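Local coordinates for GGDEF and EAL domain-containing protein (Vibrio cholerae O1 str. 2010EL-1786, PDB 6PWK), which binds the second messenger c-di-GMP and, as a signalling receptor, probably links it to cell adhesion and biofilm formation, at residues Pro351-Leu356 / Thr386-Arg391. Numbering follows the deposited sequence.
Sequences PKYVKL and TTIASR. With C2E (9,9'-[(2R,3R,3aS,5S,7aR,9R,10R,10aS,12S,14aR)-3,5,10,12-tetrahydroxy-5,12-dioxidooctahydro-2H,7H-difuro[3,2-d:3',2'-j][1,3,7,9,2,8]tetraoxadiphosphacyclododecine-2,9-diyl]bis(2-amino-1,9-dihydro-6H-purin-6-one)), chain C.
Ile388 O accepts a hydrogen bond from Leu356 N (N to O 2.6 Å, 170° at the hydrogen) and also meets Lys355 CA in a CH...O contact. It is one of the backbone bonds joining strands 353-356 and 386-389, parallel neighbours in the EAL barrel linked through helix 367-382 in a beta-alpha-beta crossover; their short axes run at 21° to each other. Ile388 N returns to Val354 O at 2.7 Å, and Val354 N donates to Thr386 O at 2.8 Å, so Ile388 is bonded through both its N and O to the residues flanking Lys355.

On the face bearing Tyr353, Lys355 and Ile388, the isoleucine CG1 lies beside its own backbone N (chi1 -56°), and its CD1 reaches Tyr353 CD1 obliquely at 3.7 Å. Its CG2 instead lies 4.0 Å from Lys355 CG and CE. The lysine chain, bent at chi3, carries NZ to salt bridges with Glu304 and Glu218, both magnesium ligands; Tyr353 OH hydrogen-bonds Glu304 OE2. On the other face, Val354 CG2 packs on Thr387 CG2 at 3.7 Å, with Ala380 of helix 367-382 against both residues.

Arg391 lays CG over one guanine base of c-di-GMP, 3.3 Å from its C4, and its NH1 makes a weak hydrogen bond to phosphate oxygen O1P.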
ATOM      1  N   PRO A 351      10.937  20.883 -13.087  1.00 76.24           N
ATOM      2  CA  PRO A 351      12.179  20.567 -12.374  1.00 72.30           C
ATOM      3  C   PRO A 351      13.270  21.569 -12.709  1.00 67.56           C
ATOM      4  O   PRO A 351      13.261  22.222 -13.755  1.00 67.91           O
ATOM      5  CB  PRO A 351      12.532  19.166 -12.872  1.00 74.21           C
ATOM      6  CG  PRO A 351      11.909  19.082 -14.220  1.00 77.21           C
ATOM      7  CD  PRO A 351      10.639  19.885 -14.138  1.00 78.54           C
ATOM      8  N   LYS A 352      14.229  21.686 -11.786  1.00 61.23           N
ATOM      9  CA  LYS A 352      15.361  22.578 -12.016  1.00 68.25           C
ATOM     10  C   LYS A 352      16.226  22.083 -13.167  1.00 71.47           C
ATOM     11  O   LYS A 352      16.760  22.886 -13.941  1.00 82.82           O
ATOM     12  CB  LYS A 352      16.195  22.714 -10.740  1.00 68.76           C
ATOM     13  CG  LYS A 352      17.344  23.706 -10.847  1.00 70.19           C
ATOM     14  CD  LYS A 352      18.100  23.818  -9.532  1.00 73.87           C
ATOM     15  CE  LYS A 352      19.082  24.978  -9.557  1.00 77.66           C
ATOM     16  NZ  LYS A 352      19.736  25.183  -8.235  1.00 77.09           N
ATOM     17  N   TYR A 353      16.367  20.768 -13.300  1.00 61.06           N
ATOM     18  CA  TYR A 353      17.163  20.186 -14.369  1.00 65.47           C
ATOM     19  C   TYR A 353      16.562  18.847 -14.768  1.00 62.76           C
ATOM     20  O   TYR A 353      15.691  18.302 -14.086  1.00 65.15           O
ATOM     21  CB  TYR A 353      18.626  20.013 -13.953  1.00 61.92           C
ATOM     22  CG  TYR A 353      18.830  19.038 -12.815  1.00 51.06           C
ATOM     23  CD1 TYR A 353      19.049  17.688 -13.060  1.00 57.58           C
ATOM     24  CD2 TYR A 353      18.811  19.469 -11.496  1.00 55.46           C
ATOM     25  CE1 TYR A 353      19.236  16.793 -12.023  1.00 61.35           C
ATOM     26  CE2 TYR A 353      19.000  18.582 -10.451  1.00 62.35           C
ATOM     27  CZ  TYR A 353      19.213  17.246 -10.721  1.00 63.27           C
ATOM     28  OH  TYR A 353      19.401  16.360  -9.686  1.00 71.13           O
ATOM     29  N   VAL A 354      17.046  18.321 -15.887  1.00 72.36           N
ATOM     30  CA  VAL A 354      16.725  16.971 -16.332  1.00 69.77           C
ATOM     31  C   VAL A 354      18.030  16.290 -16.717  1.00 61.06           C
ATOM     32  O   VAL A 354      18.769  16.789 -17.575  1.00 70.27           O
ATOM     33  CB  VAL A 354      15.725  16.959 -17.503  1.00 62.43           C
ATOM     34  CG1 VAL A 354      14.330  17.309 -17.008  1.00 54.14           C
ATOM     35  CG2 VAL A 354      16.149  17.932 -18.596  1.00 65.70           C
ATOM     36  N   LYS A 355      18.332  15.173 -16.064  1.00 62.14           N
ATOM     37  CA  LYS A 355      19.502  14.368 -16.387  1.00 58.30           C
ATOM     38  C   LYS A 355      19.056  13.242 -17.310  1.00 54.44           C
ATOM     39  O   LYS A 355      18.235  12.407 -16.920  1.00 56.03           O
ATOM     40  CB  LYS A 355      20.159  13.820 -15.121  1.00 53.40           C
ATOM     41  CG  LYS A 355      21.582  13.326 -15.325  1.00 57.50           C
ATOM     42  CD  LYS A 355      22.307  13.164 -13.996  1.00 52.84           C
ATOM     43  CE  LYS A 355      22.397  14.488 -13.251  1.00 53.35           C
ATOM     44  NZ  LYS A 355      23.188  14.373 -11.994  1.00 51.39           N
ATOM     45  N   LEU A 356      19.584  13.234 -18.532  1.00 60.27           N
ATOM     46  CA  LEU A 356      19.116  12.307 -19.552  1.00 58.13           C
ATOM     47  C   LEU A 356      19.321  10.860 -19.123  1.00 68.12           C
ATOM     48  O   LEU A 356      20.228  10.536 -18.352  1.00 71.24           O
ATOM     49  CB  LEU A 356      19.843  12.559 -20.872  1.00 64.04           C
ATOM     50  CG  LEU A 356      19.465  13.821 -21.645  1.00 70.59           C
ATOM     51  CD1 LEU A 356      20.433  14.047 -22.795  1.00 72.53           C
ATOM     52  CD2 LEU A 356      18.041  13.714 -22.157  1.00 69.57           C
ATOM     53  N   THR A 386      17.439  23.110 -17.321  1.00 83.02           N
ATOM     54  CA  THR A 386      18.772  22.673 -17.713  1.00 83.66           C
ATOM     55  C   THR A 386      18.762  21.188 -18.053  1.00 83.52           C
ATOM     56  O   THR A 386      18.221  20.372 -17.302  1.00 90.14           O
ATOM     57  CB  THR A 386      19.766  22.951 -16.585  1.00 80.11           C
ATOM     58  OG1 THR A 386      19.732  24.342 -16.244  1.00 83.77           O
ATOM     59  CG2 THR A 386      21.173  22.571 -17.007  1.00 74.56           C
ATOM     60  N   THR A 387      19.356  20.835 -19.190  1.00 75.81           N
ATOM     61  CA  THR A 387      19.499  19.444 -19.591  1.00 73.49           C
ATOM     62  C   THR A 387      20.913  18.965 -19.297  1.00 66.64           C
ATOM     63  O   THR A 387      21.888  19.684 -19.540  1.00 67.82           O
ATOM     64  CB  THR A 387      19.192  19.254 -21.077  1.00 78.78           C
ATOM     65  OG1 THR A 387      20.144  19.985 -21.859  1.00 91.29           O
ATOM     66  CG2 THR A 387      17.789  19.743 -21.395  1.00 76.70           C
ATOM     67  N   ILE A 388      21.019  17.748 -18.774  1.00 62.44           N
ATOM     68  CA  ILE A 388      22.297  17.160 -18.390  1.00 63.13           C
ATOM     69  C   ILE A 388      22.409  15.794 -19.050  1.00 64.90           C
ATOM     70  O   ILE A 388      21.559  14.924 -18.831  1.00 54.40           O
ATOM     71  CB  ILE A 388      22.437  17.033 -16.864  1.00 66.71           C
ATOM     72  CG1 ILE A 388      22.248  18.396 -16.190  1.00 62.40           C
ATOM     73  CG2 ILE A 388      23.781  16.419 -16.500  1.00 52.34           C
ATOM     74  CD1 ILE A 388      22.352  18.355 -14.680  1.00 64.02           C
ATOM     75  N   ALA A 389      23.449  15.608 -19.859  1.00 61.99           N
ATOM     76  CA  ALA A 389      23.753  14.293 -20.401  1.00 55.56           C
ATOM     77  C   ALA A 389      24.439  13.444 -19.338  1.00 57.04           C
ATOM     78  O   ALA A 389      25.203  13.947 -18.511  1.00 58.37           O
ATOM     79  CB  ALA A 389      24.639  14.405 -21.640  1.00 59.10           C
ATOM     80  N   SER A 390      24.160  12.144 -19.367  1.00 58.32           N
ATOM     81  CA  SER A 390      24.527  11.250 -18.279  1.00 59.03           C
ATOM     82  C   SER A 390      25.425  10.127 -18.775  1.00 57.30           C
ATOM     83  O   SER A 390      25.192   9.555 -19.846  1.00 56.39           O
ATOM     84  CB  SER A 390      23.273  10.659 -17.616  1.00 55.88           C
ATOM     85  OG  SER A 390      23.612   9.765 -16.570  1.00 62.51           O
ATOM     86  N   ARG A 391      26.452   9.821 -17.977  1.00 61.01           N
ATOM     87  CA  ARG A 391      27.325   8.664 -18.191  1.00 65.58           C
ATOM     88  C   ARG A 391      28.023   8.726 -19.552  1.00 69.23           C
ATOM     89  O   ARG A 391      28.068   7.750 -20.302  1.00 74.35           O
ATOM     90  CB  ARG A 391      26.545   7.358 -18.011  1.00 67.08           C
ATOM     91  CG  ARG A 391      26.502   6.908 -16.554  1.00 72.63           C
ATOM     92  CD  ARG A 391      25.148   6.395 -16.086  1.00 63.91           C
ATOM     93  NE  ARG A 391      25.005   4.952 -16.253  1.00 57.74           N
ATOM     94  CZ  ARG A 391      24.265   4.180 -15.464  1.00 57.18           C
ATOM     95  NH1 ARG A 391      23.606   4.711 -14.442  1.00 52.04           N
ATOM     96  NH2 ARG A 391      24.191   2.877 -15.687  1.00 70.26           N
TER
HETATM   97  P1  C2E C 701      22.730   6.771 -11.342  1.00 81.95           P
HETATM   98  O2P C2E C 701      21.857   7.928 -10.936  1.00 58.71           O
HETATM   99  O1P C2E C 701      22.529   6.636 -12.826  1.00 47.07           O
HETATM  100  O5' C2E C 701      24.320   7.118 -11.167  1.00 75.93           O
HETATM  101  C5' C2E C 701      25.154   6.935 -12.262  1.00 56.10           C
HETATM  102  C4' C2E C 701      25.811   5.537 -12.092  1.00 61.16           C
HETATM  103  O4' C2E C 701      26.529   5.242 -13.135  1.00 62.54           O
HETATM  104  C3' C2E C 701      26.831   5.544 -10.939  1.00 57.48           C
HETATM  105  O3' C2E C 701      27.110   4.258 -10.661  1.00 55.52           O
HETATM  106  C2' C2E C 701      28.050   6.159 -11.643  1.00 54.65           C
HETATM  107  O2' C2E C 701      29.287   5.886 -10.857  1.00 46.82           O
HETATM  108  C1' C2E C 701      28.076   5.408 -12.707  1.00 59.59           C
HETATM  109  N9  C2E C 701      28.730   5.848 -13.913  1.00 66.00           N
HETATM  110  C8  C2E C 701      28.865   7.165 -13.620  1.00 64.72           C
HETATM  111  N7  C2E C 701      29.471   7.741 -14.690  1.00 60.04           N
HETATM  112  C5  C2E C 701      29.690   6.810 -15.611  1.00 61.91           C
HETATM  113  C6  C2E C 701      30.318   6.816 -17.016  1.00 68.29           C
HETATM  114  O6  C2E C 701      30.750   7.806 -17.502  1.00 76.06           O
HETATM  115  N1  C2E C 701      30.396   5.599 -17.765  1.00 64.73           N
HETATM  116  C2  C2E C 701      29.892   4.357 -17.236  1.00 68.89           C
HETATM  117  N2  C2E C 701      29.943   3.088 -17.956  1.00 69.33           N
HETATM  118  N3  C2E C 701      29.301   4.388 -15.909  1.00 70.28           N
HETATM  119  C4  C2E C 701      29.219   5.645 -15.121  1.00 64.85           C
HETATM  120  P11 C2E C 701      26.958   3.901  -9.048  1.00 64.06           P
HETATM  121  O21 C2E C 701      27.939   4.526  -8.091  1.00 63.23           O
HETATM  122  O11 C2E C 701      27.176   2.414  -8.926  1.00 49.51           O
HETATM  123  O5A C2E C 701      25.362   4.231  -8.788  1.00 66.63           O
HETATM  124  C5A C2E C 701      24.518   3.264  -9.351  1.00 54.78           C
HETATM  125  C4A C2E C 701      23.116   3.551  -8.994  1.00 57.33           C
HETATM  126  O4A C2E C 701      22.945   3.365  -7.712  1.00 61.56           O
HETATM  127  C3A C2E C 701      22.743   5.162  -9.314  1.00 65.50           C
HETATM  128  O3A C2E C 701      22.249   5.310 -10.726  1.00 73.53           O
HETATM  129  C2A C2E C 701      21.860   5.462  -8.522  1.00 59.71           C
HETATM  130  O2A C2E C 701      20.507   5.158  -9.111  1.00 56.78           O
HETATM  131  C1A C2E C 701      22.143   4.545  -7.210  1.00 54.76           C
HETATM  132  N91 C2E C 701      22.804   5.228  -6.305  1.00 48.05           N
HETATM  133  C81 C2E C 701      24.116   5.497  -6.224  1.00 47.10           C
HETATM  134  N71 C2E C 701      24.283   6.231  -5.107  1.00 39.76           N
HETATM  135  C51 C2E C 701      23.097   6.400  -4.529  1.00 43.49           C
HETATM  136  C61 C2E C 701      22.671   7.131  -3.261  1.00 45.00           C
HETATM  137  O61 C2E C 701      23.497   7.674  -2.619  1.00 38.48           O
HETATM  138  N11 C2E C 701      21.299   7.160  -2.855  1.00 53.92           N
HETATM  139  C21 C2E C 701      20.303   6.493  -3.646  1.00 45.00           C
HETATM  140  N21 C2E C 701      18.909   6.525  -3.230  1.00 58.25           N
HETATM  141  N31 C2E C 701      20.723   5.797  -4.863  1.00 52.53           N
HETATM  142  C41 C2E C 701      22.158   5.771  -5.278  1.00 44.20           C